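Local coordinates for GH127 beta-L-arabinofuranoside (Geobacillus stearothermophilus, PDB 4QK0), which probably hydrolyses beta-L-arabinofuranosides, as a family 127 glycoside hydrolase, releasing L-arabinose from its substrates, at residues A[190-203]-A[268-282]. Sequence-based numbering, arbitrary orientation.
Sequences GHQEIELALLKLYE and RALYMYTAMAGLAAK
L196 N and Y271 O are bridged across the helices by a water, which accepts from the amide and donates to the carbonyl; it also donates to E195 OE1, 2.7 Å from the water oxygen. E195, bent at chi2 (91°), accepts from N of E193, the N-cap residue, too, and thus serves one amide directly and L196 N through the water. Nearby, R268, extended from CG to NE, donates from NE to G190 O at 2.9 Å, in the guanidinium plane but from above the carbonyl plane. R268 CG lies 3.5 Å from the centroid of the H191 ring, over its face, a CH-pi contact. H191 ND1 donates to Q192 O at 2.8 Å, and this same oxygen lies at the edge of the Y271 ring. The amide of Q192 passes near the selenium of M272, and its NE2 bonds to Q251. Helices 194-203 and 268-282, neighbours in the mainly helical GH127 catalytic domain, of the six-hairpin clan of alpha/alpha-barrel enzymes, run roughly parallel, crossing at 37° with axes 8.1 Å apart. A275, with only a methyl group, allows close approach beside L196: its CB lies 3.6 Å from L196 N. About one turn on, L199 is a knob among A275, G278, L279 and K282; its CD1 meets G278 CA, where glycine offers no side chain. Beyond it, K282 NZ forms a 2.6 Å salt bridge to the anti lone pair of E203 OE2, which R346 also engages.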
ATOM      1  N   GLY A 190       1.648 -18.062  21.659  1.00 25.35           N
ATOM      2  CA  GLY A 190       1.348 -16.962  20.749  1.00 24.12           C
ATOM      3  C   GLY A 190       1.326 -17.411  19.328  1.00 20.56           C
ATOM      4  O   GLY A 190       0.664 -16.811  18.480  1.00 21.89           O
ATOM      5  N   HIS A 191       1.980 -18.531  19.064  1.00 19.94           N
ATOM      6  CA  HIS A 191       1.883 -19.134  17.763  1.00 19.15           C
ATOM      7  C   HIS A 191       1.369 -20.555  17.860  1.00 22.35           C
ATOM      8  O   HIS A 191       2.109 -21.473  18.219  1.00 21.84           O
ATOM      9  CB  HIS A 191       3.235 -19.121  17.052  1.00 19.22           C
ATOM     10  CG  HIS A 191       3.141 -19.293  15.577  1.00 20.59           C
ATOM     11  ND1 HIS A 191       2.325 -20.229  14.982  1.00 20.81           N
ATOM     12  CD2 HIS A 191       3.775 -18.645  14.557  1.00 21.17           C
ATOM     13  CE1 HIS A 191       2.456 -20.157  13.664  1.00 21.08           C
ATOM     14  NE2 HIS A 191       3.315 -19.188  13.385  1.00 20.94           N
ATOM     15  N   GLN A 192       0.123 -20.731  17.410  1.00 21.39           N
ATOM     16  CA  GLN A 192      -0.508 -21.985  17.391  1.00 22.00           C
ATOM     17  C   GLN A 192       0.263 -22.960  16.541  1.00 21.49           C
ATOM     18  O   GLN A 192       0.926 -22.583  15.566  1.00 23.99           O
ATOM     19  CB  GLN A 192      -1.952 -21.860  16.908  1.00 22.00           C
ATOM     20  CG  GLN A 192      -2.771 -20.843  17.657  1.00 22.31           C
ATOM     21  CD  GLN A 192      -2.727 -19.437  17.046  1.00 24.32           C
ATOM     22  OE1 GLN A 192      -1.661 -18.925  16.738  1.00 23.37           O
ATOM     23  NE2 GLN A 192      -3.902 -18.820  16.852  1.00 25.55           N
ATOM     24  N   GLU A 193       0.198 -24.226  16.950  1.00 19.86           N
ATOM     25  CA  GLU A 193       0.900 -25.342  16.326  1.00 21.04           C
ATOM     26  C   GLU A 193       0.842 -26.568  17.264  1.00 20.81           C
ATOM     27  O   GLU A 193       0.668 -27.674  16.791  1.00 21.40           O
ATOM     28  CB  GLU A 193       2.382 -25.025  15.971  1.00 20.73           C
ATOM     29  CG  GLU A 193       3.321 -26.211  15.849  1.00 21.46           C
ATOM     30  CD  GLU A 193       3.047 -27.091  14.646  1.00 24.36           C
ATOM     31  OE1 GLU A 193       2.289 -26.698  13.740  1.00 22.84           O
ATOM     32  OE2 GLU A 193       3.622 -28.199  14.586  1.00 28.66           O
ATOM     33  N   ILE A 194       1.049 -26.363  18.541  1.00 22.65           N
ATOM     34  CA  ILE A 194       1.070 -27.486  19.508  1.00 26.24           C
ATOM     35  C   ILE A 194      -0.266 -28.234  19.481  1.00 26.60           C
ATOM     36  O   ILE A 194      -0.297 -29.471  19.582  1.00 28.40           O
ATOM     37  CB  ILE A 194       1.407 -27.008  20.935  1.00 27.73           C
ATOM     38  CG1 ILE A 194       1.675 -28.188  21.885  1.00 28.19           C
ATOM     39  CG2 ILE A 194       0.304 -26.167  21.529  1.00 28.98           C
ATOM     40  CD1 ILE A 194       2.846 -29.029  21.505  1.00 27.09           C
ATOM     41  N   GLU A 195      -1.342 -27.506  19.195  1.00 26.18           N
ATOM     42  CA  GLU A 195      -2.670 -28.100  19.209  1.00 24.80           C
ATOM     43  C   GLU A 195      -2.834 -29.136  18.090  1.00 25.31           C
ATOM     44  O   GLU A 195      -3.221 -30.298  18.363  1.00 22.93           O
ATOM     45  CB  GLU A 195      -3.739 -27.046  19.165  1.00 24.72           C
ATOM     46  CG  GLU A 195      -3.573 -25.995  20.230  1.00 25.79           C
ATOM     47  CD  GLU A 195      -2.726 -24.772  19.795  1.00 26.23           C
ATOM     48  OE1 GLU A 195      -2.046 -24.855  18.741  1.00 21.15           O
ATOM     49  OE2 GLU A 195      -2.796 -23.732  20.510  1.00 24.60           O
ATOM     50  N   LEU A 196      -2.460 -28.793  16.861  1.00 23.85           N
ATOM     51  CA  LEU A 196      -2.547 -29.798  15.792  1.00 25.92           C
ATOM     52  C   LEU A 196      -1.506 -30.933  15.947  1.00 25.64           C
ATOM     53  O   LEU A 196      -1.735 -32.069  15.549  1.00 27.43           O
ATOM     54  CB  LEU A 196      -2.474 -29.141  14.402  1.00 27.91           C
ATOM     55  CG  LEU A 196      -1.145 -28.497  13.945  1.00 27.79           C
ATOM     56  CD1 LEU A 196      -0.242 -29.517  13.315  1.00 28.45           C
ATOM     57  CD2 LEU A 196      -1.369 -27.379  12.926  1.00 27.83           C
ATOM     58  N   ALA A 197      -0.347 -30.607  16.514  1.00 25.34           N
ATOM     59  CA  ALA A 197       0.675 -31.584  16.687  1.00 26.05           C
ATOM     60  C   ALA A 197       0.250 -32.656  17.702  1.00 24.55           C
ATOM     61  O   ALA A 197       0.416 -33.830  17.484  1.00 26.33           O
ATOM     62  CB  ALA A 197       1.961 -30.909  17.168  1.00 26.63           C
ATOM     63  N   LEU A 198      -0.296 -32.213  18.804  1.00 25.63           N
ATOM     64  CA  LEU A 198      -0.854 -33.117  19.812  1.00 27.10           C
ATOM     65  C   LEU A 198      -1.908 -34.062  19.265  1.00 26.90           C
ATOM     66  O   LEU A 198      -1.937 -35.214  19.660  1.00 30.19           O
ATOM     67  CB  LEU A 198      -1.423 -32.331  21.000  1.00 27.11           C
ATOM     68  CG  LEU A 198      -0.366 -31.737  21.903  1.00 27.88           C
ATOM     69  CD1 LEU A 198      -0.956 -30.794  22.940  1.00 28.77           C
ATOM     70  CD2 LEU A 198       0.443 -32.834  22.603  1.00 29.68           C
ATOM     71  N   LEU A 199      -2.730 -33.634  18.325  1.00 26.76           N
ATOM     72  CA  LEU A 199      -3.664 -34.573  17.684  1.00 30.52           C
ATOM     73  C   LEU A 199      -2.926 -35.671  16.973  1.00 30.20           C
ATOM     74  O   LEU A 199      -3.356 -36.803  16.962  1.00 28.61           O
ATOM     75  CB  LEU A 199      -4.593 -33.900  16.663  1.00 33.34           C
ATOM     76  CG  LEU A 199      -5.484 -32.781  17.144  1.00 40.43           C
ATOM     77  CD1 LEU A 199      -6.447 -32.323  16.041  1.00 45.74           C
ATOM     78  CD2 LEU A 199      -6.288 -33.263  18.340  1.00 45.81           C
ATOM     79  N   LYS A 200      -1.853 -35.330  16.283  1.00 30.71           N
ATOM     80  CA  LYS A 200      -1.129 -36.350  15.552  1.00 30.54           C
ATOM     81  C   LYS A 200      -0.499 -37.320  16.527  1.00 26.45           C
ATOM     82  O   LYS A 200      -0.407 -38.514  16.269  1.00 24.95           O
ATOM     83  CB  LYS A 200      -0.098 -35.686  14.619  1.00 37.08           C
ATOM     84  CG  LYS A 200      -0.619 -35.426  13.183  1.00 40.23           C
ATOM     85  CD  LYS A 200      -0.177 -34.101  12.556  1.00 45.25           C
ATOM     86  CE  LYS A 200       0.232 -34.187  11.072  1.00 48.19           C
ATOM     87  NZ  LYS A 200       1.713 -33.916  10.841  1.00 45.69           N
ATOM     88  N   LEU A 201       0.008 -36.803  17.626  1.00 24.68           N
ATOM     89  CA  LEU A 201       0.669 -37.620  18.588  1.00 26.62           C
ATOM     90  C   LEU A 201      -0.374 -38.599  19.218  1.00 30.59           C
ATOM     91  O   LEU A 201      -0.067 -39.769  19.489  1.00 27.54           O
ATOM     92  CB  LEU A 201       1.266 -36.768  19.693  1.00 27.45           C
ATOM     93  CG  LEU A 201       2.126 -37.488  20.727  1.00 29.56           C
ATOM     94  CD1 LEU A 201       3.324 -38.162  20.097  1.00 29.50           C
ATOM     95  CD2 LEU A 201       2.581 -36.512  21.802  1.00 30.74           C
ATOM     96  N   TYR A 202      -1.583 -38.091  19.456  1.00 33.78           N
ATOM     97  CA  TYR A 202      -2.687 -38.914  19.904  1.00 35.41           C
ATOM     98  C   TYR A 202      -3.006 -40.037  18.908  1.00 34.12           C
ATOM     99  O   TYR A 202      -3.168 -41.168  19.316  1.00 31.86           O
ATOM    100  CB  TYR A 202      -3.917 -38.073  20.169  1.00 37.75           C
ATOM    101  CG  TYR A 202      -5.145 -38.911  20.338  1.00 39.41           C
ATOM    102  CD1 TYR A 202      -5.347 -39.676  21.509  1.00 41.39           C
ATOM    103  CD2 TYR A 202      -6.091 -38.978  19.340  1.00 40.63           C
ATOM    104  CE1 TYR A 202      -6.477 -40.469  21.669  1.00 42.28           C
ATOM    105  CE2 TYR A 202      -7.222 -39.782  19.481  1.00 43.66           C
ATOM    106  CZ  TYR A 202      -7.409 -40.527  20.636  1.00 45.70           C
ATOM    107  OH  TYR A 202      -8.536 -41.298  20.743  1.00 51.14           O
ATOM    108  N   GLU A 203      -3.029 -39.722  17.624  1.00 34.31           N
ATOM    109  CA  GLU A 203      -3.399 -40.694  16.609  1.00 36.26           C
ATOM    110  C   GLU A 203      -2.416 -41.807  16.573  1.00 37.92           C
ATOM    111  O   GLU A 203      -2.759 -42.917  16.265  1.00 40.17           O
ATOM    112  CB  GLU A 203      -3.435 -40.091  15.223  1.00 38.02           C
ATOM    113  CG  GLU A 203      -4.660 -39.259  14.938  1.00 43.01           C
ATOM    114  CD  GLU A 203      -4.483 -38.214  13.816  1.00 47.20           C
ATOM    115  OE1 GLU A 203      -3.398 -38.051  13.191  1.00 45.99           O
ATOM    116  OE2 GLU A 203      -5.482 -37.529  13.566  1.00 48.13           O
ATOM    117  N   ARG A 268      -0.736 -18.495  11.743  1.00 18.91           N
ATOM    118  CA  ARG A 268      -1.224 -18.721  13.079  1.00 20.56           C
ATOM    119  C   ARG A 268      -2.702 -19.130  13.025  1.00 24.40           C
ATOM    120  O   ARG A 268      -3.119 -20.148  13.629  1.00 22.20           O
ATOM    121  CB  ARG A 268      -1.089 -17.485  13.936  1.00 21.31           C
ATOM    122  CG  ARG A 268       0.299 -17.256  14.483  1.00 21.87           C
ATOM    123  CD  ARG A 268       0.382 -15.964  15.324  1.00 21.15           C
ATOM    124  NE  ARG A 268       1.660 -15.802  15.996  1.00 24.50           N
ATOM    125  CZ  ARG A 268       2.801 -15.477  15.392  1.00 24.09           C
ATOM    126  NH1 ARG A 268       2.829 -15.248  14.103  1.00 23.45           N
ATOM    127  NH2 ARG A 268       3.922 -15.437  16.086  1.00 24.83           N
ATOM    128  N   ALA A 269      -3.499 -18.381  12.278  1.00 23.07           N
ATOM    129  CA  ALA A 269      -4.920 -18.647  12.223  1.00 23.13           C
ATOM    130  C   ALA A 269      -5.194 -20.029  11.649  1.00 22.05           C
ATOM    131  O   ALA A 269      -6.069 -20.751  12.150  1.00 20.01           O
ATOM    132  CB  ALA A 269      -5.640 -17.582  11.396  1.00 22.46           C
ATOM    133  N   LEU A 270      -4.544 -20.341  10.539  1.00 21.11           N
ATOM    134  CA  LEU A 270      -4.875 -21.550   9.845  1.00 23.18           C
ATOM    135  C   LEU A 270      -4.376 -22.796  10.617  1.00 23.00           C
ATOM    136  O   LEU A 270      -5.020 -23.818  10.553  1.00 21.27           O
ATOM    137  CB  LEU A 270      -4.309 -21.536   8.450  1.00 24.57           C
ATOM    138  CG  LEU A 270      -4.884 -20.476   7.497  1.00 28.40           C
ATOM    139  CD1 LEU A 270      -4.140 -20.535   6.203  1.00 30.55           C
ATOM    140  CD2 LEU A 270      -6.327 -20.628   7.201  1.00 29.43           C
ATOM    141  N   TYR A 271      -3.266 -22.682  11.335  1.00 20.34           N
ATOM    142  CA  TYR A 271      -2.848 -23.749  12.219  1.00 23.05           C
ATOM    143  C   TYR A 271      -3.880 -23.971  13.342  1.00 23.54           C
ATOM    144  O   TYR A 271      -4.160 -25.097  13.733  1.00 23.30           O
ATOM    145  CB  TYR A 271      -1.486 -23.461  12.840  1.00 20.74           C
ATOM    146  CG  TYR A 271      -0.283 -23.699  11.989  1.00 20.56           C
ATOM    147  CD1 TYR A 271      -0.378 -24.071  10.656  1.00 21.64           C
ATOM    148  CD2 TYR A 271       1.005 -23.566  12.537  1.00 21.82           C
ATOM    149  CE1 TYR A 271       0.768 -24.286   9.863  1.00 21.87           C
ATOM    150  CE2 TYR A 271       2.143 -23.752  11.739  1.00 20.66           C
ATOM    151  CZ  TYR A 271       2.021 -24.104  10.409  1.00 20.71           C
ATOM    152  OH  TYR A 271       3.146 -24.312   9.618  1.00 19.19           O
HETATM  153  N   MSE A 272      -4.443 -22.889  13.841  1.00 24.43           N
HETATM  154  CA  MSE A 272      -5.457 -22.972  14.864  1.00 25.04           C
HETATM  155  C   MSE A 272      -6.683 -23.627  14.299  1.00 26.40           C
HETATM  156  O   MSE A 272      -7.233 -24.545  14.911  1.00 27.06           O
HETATM  157  CB  MSE A 272      -5.839 -21.635  15.452  1.00 25.31           C
HETATM  158  CG  MSE A 272      -6.768 -21.760  16.675  1.00 25.66           C
HETATM  159 SE   MSE A 272      -7.234 -19.996  17.373  1.00 25.45          SE
HETATM  160  CE  MSE A 272      -8.313 -19.506  15.815  1.00 22.51           C
ATOM    161  N   TYR A 273      -7.102 -23.220  13.120  1.00 23.78           N
ATOM    162  CA  TYR A 273      -8.283 -23.811  12.538  1.00 22.43           C
ATOM    163  C   TYR A 273      -8.077 -25.261  12.275  1.00 22.15           C
ATOM    164  O   TYR A 273      -9.029 -26.060  12.308  1.00 21.97           O
ATOM    165  CB  TYR A 273      -8.718 -23.118  11.252  1.00 22.78           C
ATOM    166  CG  TYR A 273      -8.884 -21.581  11.353  1.00 23.67           C
ATOM    167  CD1 TYR A 273      -9.189 -20.948  12.537  1.00 22.59           C
ATOM    168  CD2 TYR A 273      -8.719 -20.795  10.218  1.00 25.27           C
ATOM    169  CE1 TYR A 273      -9.349 -19.571  12.598  1.00 23.60           C
ATOM    170  CE2 TYR A 273      -8.883 -19.414  10.276  1.00 24.60           C
ATOM    171  CZ  TYR A 273      -9.180 -18.810  11.464  1.00 23.18           C
ATOM    172  OH  TYR A 273      -9.325 -17.447  11.473  1.00 22.34           O
ATOM    173  N   THR A 274      -6.872 -25.615  11.887  1.00 22.44           N
ATOM    174  CA  THR A 274      -6.598 -26.989  11.537  1.00 21.79           C
ATOM    175  C   THR A 274      -6.804 -27.877  12.834  1.00 22.76           C
ATOM    176  O   THR A 274      -7.435 -28.905  12.776  1.00 24.78           O
ATOM    177  CB  THR A 274      -5.186 -27.115  11.025  1.00 22.87           C
ATOM    178  OG1 THR A 274      -5.049 -26.460   9.751  1.00 19.88           O
ATOM    179  CG2 THR A 274      -4.757 -28.585  10.881  1.00 21.00           C
ATOM    180  N   ALA A 275      -6.328 -27.398  13.972  1.00 21.16           N
ATOM    181  CA  ALA A 275      -6.535 -28.049  15.239  1.00 23.19           C
ATOM    182  C   ALA A 275      -8.047 -28.106  15.614  1.00 26.37           C
ATOM    183  O   ALA A 275      -8.557 -29.146  16.014  1.00 24.27           O
ATOM    184  CB  ALA A 275      -5.737 -27.400  16.333  1.00 20.89           C
HETATM  185  N   MSE A 276      -8.738 -26.999  15.434  1.00 26.79           N
HETATM  186  CA  MSE A 276     -10.145 -26.952  15.753  1.00 29.47           C
HETATM  187  C   MSE A 276     -10.921 -27.974  14.972  1.00 27.49           C
HETATM  188  O   MSE A 276     -11.792 -28.625  15.532  1.00 29.94           O
HETATM  189  CB  MSE A 276     -10.730 -25.576  15.486  1.00 29.83           C
HETATM  190  CG  MSE A 276     -10.151 -24.557  16.467  1.00 27.46           C
HETATM  191 SE   MSE A 276     -10.671 -22.760  15.835  1.00 27.99          SE
HETATM  192  CE  MSE A 276     -12.612 -22.826  15.631  1.00 31.52           C
ATOM    193  N   ALA A 277     -10.613 -28.135  13.689  1.00 25.69           N
ATOM    194  CA  ALA A 277     -11.329 -29.081  12.842  1.00 24.89           C
ATOM    195  C   ALA A 277     -11.056 -30.538  13.222  1.00 29.25           C
ATOM    196  O   ALA A 277     -11.968 -31.361  13.225  1.00 26.99           O
ATOM    197  CB  ALA A 277     -10.978 -28.867  11.400  1.00 24.14           C
ATOM    198  N   GLY A 278      -9.798 -30.838  13.528  1.00 27.38           N
ATOM    199  CA  GLY A 278      -9.401 -32.147  14.054  1.00 28.48           C
ATOM    200  C   GLY A 278     -10.113 -32.482  15.373  1.00 28.93           C
ATOM    201  O   GLY A 278     -10.598 -33.573  15.517  1.00 30.69           O
ATOM    202  N   LEU A 279     -10.187 -31.538  16.300  1.00 28.01           N
ATOM    203  CA  LEU A 279     -10.872 -31.736  17.552  1.00 28.36           C
ATOM    204  C   LEU A 279     -12.395 -31.864  17.384  1.00 31.68           C
ATOM    205  O   LEU A 279     -12.992 -32.736  17.977  1.00 30.65           O
ATOM    206  CB  LEU A 279     -10.619 -30.609  18.502  1.00 27.04           C
ATOM    207  CG  LEU A 279      -9.208 -30.533  19.049  1.00 30.88           C
ATOM    208  CD1 LEU A 279      -8.976 -29.139  19.642  1.00 30.78           C
ATOM    209  CD2 LEU A 279      -8.942 -31.624  20.078  1.00 29.40           C
ATOM    210  N   ALA A 280     -13.007 -31.047  16.544  1.00 28.62           N
ATOM    211  CA  ALA A 280     -14.423 -31.232  16.260  1.00 30.24           C
ATOM    212  C   ALA A 280     -14.734 -32.657  15.773  1.00 32.82           C
ATOM    213  O   ALA A 280     -15.735 -33.227  16.132  1.00 31.71           O
ATOM    214  CB  ALA A 280     -14.900 -30.241  15.233  1.00 29.89           C
ATOM    215  N   ALA A 281     -13.869 -33.217  14.931  1.00 36.13           N
ATOM    216  CA  ALA A 281     -14.075 -34.561  14.409  1.00 38.66           C
ATOM    217  C   ALA A 281     -13.923 -35.598  15.494  1.00 43.87           C
ATOM    218  O   ALA A 281     -14.763 -36.451  15.651  1.00 46.84           O
ATOM    219  CB  ALA A 281     -13.066 -34.859  13.298  1.00 39.69           C
ATOM    220  N   LYS A 282     -12.809 -35.538  16.219  1.00 45.23           N
ATOM    221  CA  LYS A 282     -12.507 -36.551  17.178  1.00 46.25           C
ATOM    222  C   LYS A 282     -13.436 -36.502  18.384  1.00 50.25           C
ATOM    223  O   LYS A 282     -13.752 -37.549  18.912  1.00 53.34           O
ATOM    224  CB  LYS A 282     -11.043 -36.477  17.603  1.00 45.70           C
ATOM    225  CG  LYS A 282     -10.099 -36.798  16.443  1.00 48.25           C
ATOM    226  CD  LYS A 282      -8.667 -36.928  16.910  1.00 51.23           C
ATOM    227  CE  LYS A 282      -7.666 -36.809  15.771  1.00 58.03           C
ATOM    228  NZ  LYS A 282      -7.811 -37.872  14.749  1.00 55.12           N
TER
HETATM  229  O   HOH W   1      -2.361 -25.825  16.250  1.00 26.27           O